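Long-range contact in ATP-citrate lyase beta-subunit (Chlorobium limicola, PDB 6HXJ), which probably takes part, as a subunit of ATP-citrate lyase, in the ATP- and CoA-dependent cleavage of citrate to oxaloacetate and acetyl-CoA: residues A9-P21 against I171-D183. Numbering follows the deposited sequence.
Sequences AMKLFNKWGIPVP and ICSRLILCFDNED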
loop_
_atom_site.group_PDB
_atom_site.type_symbol
_atom_site.label_atom_id
_atom_site.label_comp_id
_atom_site.label_asym_id
_atom_site.label_seq_id
_atom_site.Cartn_x
_atom_site.Cartn_y
_atom_site.Cartn_z
ATOM N N ALA A 9 -4.928 -19.964 -62.245
ATOM C CA ALA A 9 -4.188 -21.136 -62.658
ATOM C C ALA A 9 -2.994 -20.699 -63.499
ATOM O O ALA A 9 -1.856 -21.048 -63.181
ATOM C CB ALA A 9 -5.090 -22.049 -63.457
ATOM N N MET A 10 -3.245 -19.867 -64.520
ATOM C CA MET A 10 -2.203 -19.342 -65.396
ATOM C C MET A 10 -1.144 -18.589 -64.620
ATOM O O MET A 10 0.037 -18.770 -64.884
ATOM C CB MET A 10 -2.809 -18.477 -66.484
ATOM C CG MET A 10 -3.666 -19.268 -67.410
ATOM S SD MET A 10 -3.918 -18.593 -69.047
ATOM C CE MET A 10 -5.590 -19.201 -69.343
ATOM N N LYS A 11 -1.548 -17.801 -63.623
ATOM C CA LYS A 11 -0.610 -17.068 -62.787
ATOM C C LYS A 11 0.399 -18.019 -62.135
ATOM O O LYS A 11 1.596 -17.724 -62.132
ATOM C CB LYS A 11 -1.368 -16.236 -61.741
ATOM C CG LYS A 11 -0.479 -15.644 -60.657
ATOM C CD LYS A 11 -1.133 -14.486 -59.931
ATOM C CE LYS A 11 -0.684 -14.430 -58.487
ATOM N NZ LYS A 11 -0.721 -13.042 -57.954
ATOM N N LEU A 12 -0.081 -19.169 -61.616
ATOM C CA LEU A 12 0.770 -20.176 -60.966
ATOM C C LEU A 12 1.615 -20.882 -61.966
ATOM O O LEU A 12 2.730 -21.270 -61.660
ATOM C CB LEU A 12 -0.071 -21.177 -60.208
ATOM C CG LEU A 12 -1.068 -20.544 -59.255
ATOM C CD1 LEU A 12 -1.506 -21.535 -58.221
ATOM C CD2 LEU A 12 -0.474 -19.309 -58.570
ATOM N N PHE A 13 1.094 -21.062 -63.166
ATOM C CA PHE A 13 1.871 -21.668 -64.227
ATOM C C PHE A 13 3.030 -20.756 -64.485
ATOM O O PHE A 13 4.169 -21.194 -64.401
ATOM C CB PHE A 13 1.039 -21.797 -65.484
ATOM C CG PHE A 13 0.090 -22.947 -65.455
ATOM C CD1 PHE A 13 0.011 -23.773 -64.344
ATOM C CD2 PHE A 13 -0.721 -23.221 -66.542
ATOM C CE1 PHE A 13 -0.878 -24.843 -64.315
ATOM C CE2 PHE A 13 -1.595 -24.299 -66.522
ATOM C CZ PHE A 13 -1.675 -25.103 -65.409
ATOM N N ASN A 14 2.734 -19.470 -64.723
ATOM C CA ASN A 14 3.696 -18.411 -64.946
ATOM C C ASN A 14 4.770 -18.440 -63.883
ATOM O O ASN A 14 5.951 -18.482 -64.203
ATOM C CB ASN A 14 2.971 -17.096 -64.898
ATOM C CG ASN A 14 3.283 -16.213 -66.034
ATOM O OD1 ASN A 14 3.266 -16.612 -67.197
ATOM N ND2 ASN A 14 3.729 -15.018 -65.696
ATOM N N LYS A 15 4.353 -18.475 -62.619
ATOM C CA LYS A 15 5.239 -18.539 -61.467
ATOM C C LYS A 15 6.272 -19.678 -61.584
ATOM O O LYS A 15 7.452 -19.464 -61.323
ATOM C CB LYS A 15 4.388 -18.690 -60.201
ATOM C CG LYS A 15 5.176 -18.968 -58.951
ATOM C CD LYS A 15 4.361 -18.634 -57.731
ATOM C CE LYS A 15 4.820 -19.460 -56.570
ATOM N NZ LYS A 15 4.020 -19.186 -55.349
ATOM N N TRP A 16 5.832 -20.873 -61.984
ATOM C CA TRP A 16 6.731 -22.021 -62.091
ATOM C C TRP A 16 7.257 -22.203 -63.514
ATOM O O TRP A 16 7.713 -23.291 -63.873
ATOM C CB TRP A 16 6.058 -23.291 -61.519
ATOM C CG TRP A 16 5.798 -23.149 -60.056
ATOM C CD1 TRP A 16 4.687 -22.622 -59.469
ATOM C CD2 TRP A 16 6.759 -23.334 -59.007
ATOM N NE1 TRP A 16 4.866 -22.541 -58.106
ATOM C CE2 TRP A 16 6.142 -22.941 -57.800
ATOM C CE3 TRP A 16 8.090 -23.783 -58.974
ATOM C CZ2 TRP A 16 6.817 -22.973 -56.580
ATOM C CZ3 TRP A 16 8.753 -23.810 -57.769
ATOM C CH2 TRP A 16 8.121 -23.413 -56.590
ATOM N N GLY A 17 7.231 -21.124 -64.287
ATOM C CA GLY A 17 7.714 -21.114 -65.657
ATOM C C GLY A 17 7.075 -22.174 -66.532
ATOM O O GLY A 17 7.755 -23.101 -66.982
ATOM N N ILE A 18 5.760 -22.056 -66.759
ATOM C CA ILE A 18 5.015 -22.984 -67.604
ATOM C C ILE A 18 4.485 -22.181 -68.789
ATOM O O ILE A 18 3.847 -21.138 -68.586
ATOM C CB ILE A 18 3.906 -23.723 -66.829
ATOM C CG1 ILE A 18 4.506 -24.589 -65.709
ATOM C CG2 ILE A 18 3.004 -24.534 -67.777
ATOM C CD1 ILE A 18 3.507 -25.116 -64.714
ATOM N N PRO A 19 4.787 -22.631 -70.028
ATOM C CA PRO A 19 4.348 -21.887 -71.212
ATOM C C PRO A 19 2.860 -21.584 -71.220
ATOM O O PRO A 19 2.056 -22.504 -71.208
ATOM C CB PRO A 19 4.759 -22.813 -72.348
ATOM C CG PRO A 19 5.913 -23.584 -71.820
ATOM C CD PRO A 19 5.549 -23.841 -70.406
ATOM N N VAL A 20 2.496 -20.309 -71.147
ATOM C CA VAL A 20 1.093 -19.900 -71.124
ATOM C C VAL A 20 0.869 -18.736 -72.092
ATOM O O VAL A 20 1.707 -17.828 -72.149
ATOM C CB VAL A 20 0.581 -19.550 -69.693
ATOM C CG1 VAL A 20 0.591 -20.764 -68.777
ATOM C CG2 VAL A 20 1.374 -18.407 -69.086
ATOM N N PRO A 21 -0.271 -18.718 -72.817
ATOM C CA PRO A 21 -0.554 -17.595 -73.706
ATOM C C PRO A 21 -0.775 -16.313 -72.918
ATOM O O PRO A 21 -1.282 -16.355 -71.790
ATOM C CB PRO A 21 -1.844 -18.027 -74.400
ATOM C CG PRO A 21 -2.487 -18.958 -73.468
ATOM C CD PRO A 21 -1.369 -19.699 -72.841
ATOM N N ILE A 171 9.053 -29.272 -69.326
ATOM C CA ILE A 171 7.732 -28.717 -68.994
ATOM C C ILE A 171 7.146 -29.524 -67.870
ATOM O O ILE A 171 6.712 -28.945 -66.882
ATOM C CB ILE A 171 6.773 -28.684 -70.214
ATOM C CG1 ILE A 171 7.199 -27.619 -71.248
ATOM C CG2 ILE A 171 5.295 -28.499 -69.789
ATOM C CD1 ILE A 171 6.972 -28.031 -72.647
ATOM N N CYS A 172 7.152 -30.857 -68.011
ATOM C CA CYS A 172 6.620 -31.750 -67.003
ATOM C C CYS A 172 7.191 -31.510 -65.658
ATOM O O CYS A 172 6.434 -31.405 -64.713
ATOM C CB CYS A 172 6.762 -33.198 -67.419
ATOM S SG CYS A 172 5.517 -33.701 -68.621
ATOM N N SER A 173 8.500 -31.362 -65.555
ATOM C CA SER A 173 9.135 -31.096 -64.277
ATOM C C SER A 173 8.589 -29.837 -63.626
ATOM O O SER A 173 8.269 -29.838 -62.437
ATOM C CB SER A 173 10.653 -31.054 -64.433
ATOM O OG SER A 173 11.213 -29.888 -65.012
ATOM N N ARG A 174 8.435 -28.784 -64.422
ATOM C CA ARG A 174 7.894 -27.519 -63.948
ATOM C C ARG A 174 6.482 -27.756 -63.436
ATOM O O ARG A 174 6.155 -27.316 -62.348
ATOM C CB ARG A 174 7.891 -26.484 -65.077
ATOM C CG ARG A 174 9.184 -26.387 -65.888
ATOM C CD ARG A 174 10.072 -25.215 -65.532
ATOM N NE ARG A 174 11.217 -25.133 -66.451
ATOM C CZ ARG A 174 11.381 -24.212 -67.402
ATOM N NH1 ARG A 174 10.487 -23.245 -67.564
ATOM N NH2 ARG A 174 12.454 -24.238 -68.182
ATOM N N LEU A 175 5.678 -28.512 -64.191
ATOM C CA LEU A 175 4.339 -28.868 -63.777
ATOM C C LEU A 175 4.417 -29.610 -62.465
ATOM O O LEU A 175 3.665 -29.307 -61.552
ATOM C CB LEU A 175 3.719 -29.771 -64.816
ATOM C CG LEU A 175 2.202 -29.996 -64.701
ATOM C CD1 LEU A 175 1.425 -28.726 -65.046
ATOM C CD2 LEU A 175 1.754 -31.128 -65.623
ATOM N N ILE A 176 5.357 -30.550 -62.356
ATOM C CA ILE A 176 5.581 -31.347 -61.158
ATOM C C ILE A 176 5.981 -30.464 -59.999
ATOM O O ILE A 176 5.524 -30.703 -58.882
ATOM C CB ILE A 176 6.604 -32.459 -61.440
ATOM C CG1 ILE A 176 5.942 -33.592 -62.251
ATOM C CG2 ILE A 176 7.196 -33.017 -60.140
ATOM C CD1 ILE A 176 6.879 -34.505 -62.986
ATOM N N LEU A 177 6.820 -29.443 -60.257
ATOM C CA LEU A 177 7.267 -28.487 -59.245
ATOM C C LEU A 177 6.067 -27.654 -58.803
ATOM O O LEU A 177 5.871 -27.458 -57.608
ATOM C CB LEU A 177 8.394 -27.577 -59.782
ATOM C CG LEU A 177 9.763 -28.119 -59.596
ATOM C CD1 LEU A 177 10.802 -27.241 -60.278
ATOM C CD2 LEU A 177 10.038 -28.355 -58.132
ATOM N N CYS A 178 5.245 -27.214 -59.773
ATOM C CA CYS A 178 4.056 -26.421 -59.560
ATOM C C CYS A 178 3.102 -27.207 -58.713
ATOM O O CYS A 178 2.574 -26.650 -57.767
ATOM C CB CYS A 178 3.419 -26.000 -60.886
ATOM S SG CYS A 178 1.880 -25.032 -60.734
ATOM N N PHE A 179 2.925 -28.499 -58.984
ATOM C CA PHE A 179 2.009 -29.351 -58.237
ATOM C C PHE A 179 2.489 -29.514 -56.813
ATOM O O PHE A 179 1.719 -29.291 -55.870
ATOM C CB PHE A 179 1.851 -30.710 -58.931
ATOM C CG PHE A 179 0.809 -31.615 -58.319
ATOM C CD1 PHE A 179 1.104 -32.391 -57.205
ATOM C CD2 PHE A 179 -0.440 -31.751 -58.900
ATOM C CE1 PHE A 179 0.151 -33.257 -56.661
ATOM C CE2 PHE A 179 -1.383 -32.635 -58.372
ATOM C CZ PHE A 179 -1.086 -33.375 -57.247
ATOM N N ASP A 180 3.764 -29.886 -56.662
ATOM C CA ASP A 180 4.384 -30.102 -55.363
ATOM C C ASP A 180 4.264 -28.846 -54.477
ATOM O O ASP A 180 3.717 -28.905 -53.368
ATOM C CB ASP A 180 5.860 -30.514 -55.557
ATOM C CG ASP A 180 6.436 -31.460 -54.511
ATOM O OD1 ASP A 180 7.565 -31.199 -54.027
ATOM O OD2 ASP A 180 5.830 -32.533 -54.279
ATOM N N ASN A 181 4.686 -27.708 -55.032
ATOM C CA ASN A 181 4.761 -26.428 -54.349
ATOM C C ASN A 181 3.446 -25.655 -54.182
ATOM O O ASN A 181 3.352 -24.791 -53.308
ATOM C CB ASN A 181 5.786 -25.580 -55.025
ATOM C CG ASN A 181 7.180 -26.046 -54.638
ATOM O OD1 ASN A 181 7.717 -25.663 -53.594
ATOM N ND2 ASN A 181 7.787 -26.931 -55.426
ATOM N N GLU A 182 2.444 -25.930 -55.008
ATOM C CA GLU A 182 1.194 -25.195 -54.875
ATOM C C GLU A 182 0.095 -25.965 -54.137
ATOM O O GLU A 182 -1.061 -25.539 -54.171
ATOM C CB GLU A 182 0.668 -24.679 -56.243
ATOM C CG GLU A 182 1.498 -23.588 -56.904
ATOM C CD GLU A 182 1.816 -22.341 -56.100
ATOM O OE1 GLU A 182 0.920 -21.813 -55.401
ATOM O OE2 GLU A 182 2.971 -21.877 -56.196
ATOM N N ASP A 183 0.415 -27.078 -53.486
ATOM C CA ASP A 183 -0.602 -27.878 -52.796
ATOM C C ASP A 183 -1.784 -28.269 -53.728
ATOM O O ASP A 183 -2.932 -28.233 -53.303
ATOM C CB ASP A 183 -1.111 -27.161 -51.504
ATOM C CG ASP A 183 -0.326 -27.508 -50.237
ATOM O OD1 ASP A 183 -0.515 -28.650 -49.699
ATOM O OD2 ASP A 183 0.411 -26.624 -49.732
#
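Trp16 packs its indole on Cys178 and Asn181 of helix 163-181. Its CB rests on Cys178 CB. From CG outward, one face of the indole is met by the backbone at Cys178, whose CA lies 3.9 Å from the five-membered ring centroid and 18° off its normal, a CH-pi contact. CE3 packs on Leu177 CB, while CZ2 and CH2 meet Asn181 CB and CG, the amide plane turned 24° from the ring; Asn181 ND2 donates to Leu177 O, which helps hold that amide in place. At the indole edge NE1 gives Glu182 OE2 a nearly straight bond (2.8 Å, 174°); OE2 lies in the ring plane and accepts through its anti lone pair. Lys15 NZ reaches the same oxygen in a salt bridge of weak hydrogen-bond geometry, and is also paired with Asp220; Trp221 NE1 donates to Glu182 OE1. Replacing Trp16 by alanine is likely to cost Glu182 OE2 its straight N-H partner and to open a gap beside Cys178 and Asn181. Back at the main chain, a bend at chi2 carries Arg174 over to Gly17, where NH1 donates to Gly17 O (2.8 Å), while Ile18 CD1 touches Cys178 CB at 3.9 Å. Gly17, with positive phi, is C' of a Schellman motif (Ile18 N to Phe13 O, Gly17 N to Asn14 O) ending helix 6-15; this capped end docks on helix 163-181, and Phe13 and Leu175 both touch Ile187, so both helices pack on one antiparallel sheet of the ATP-grasp region.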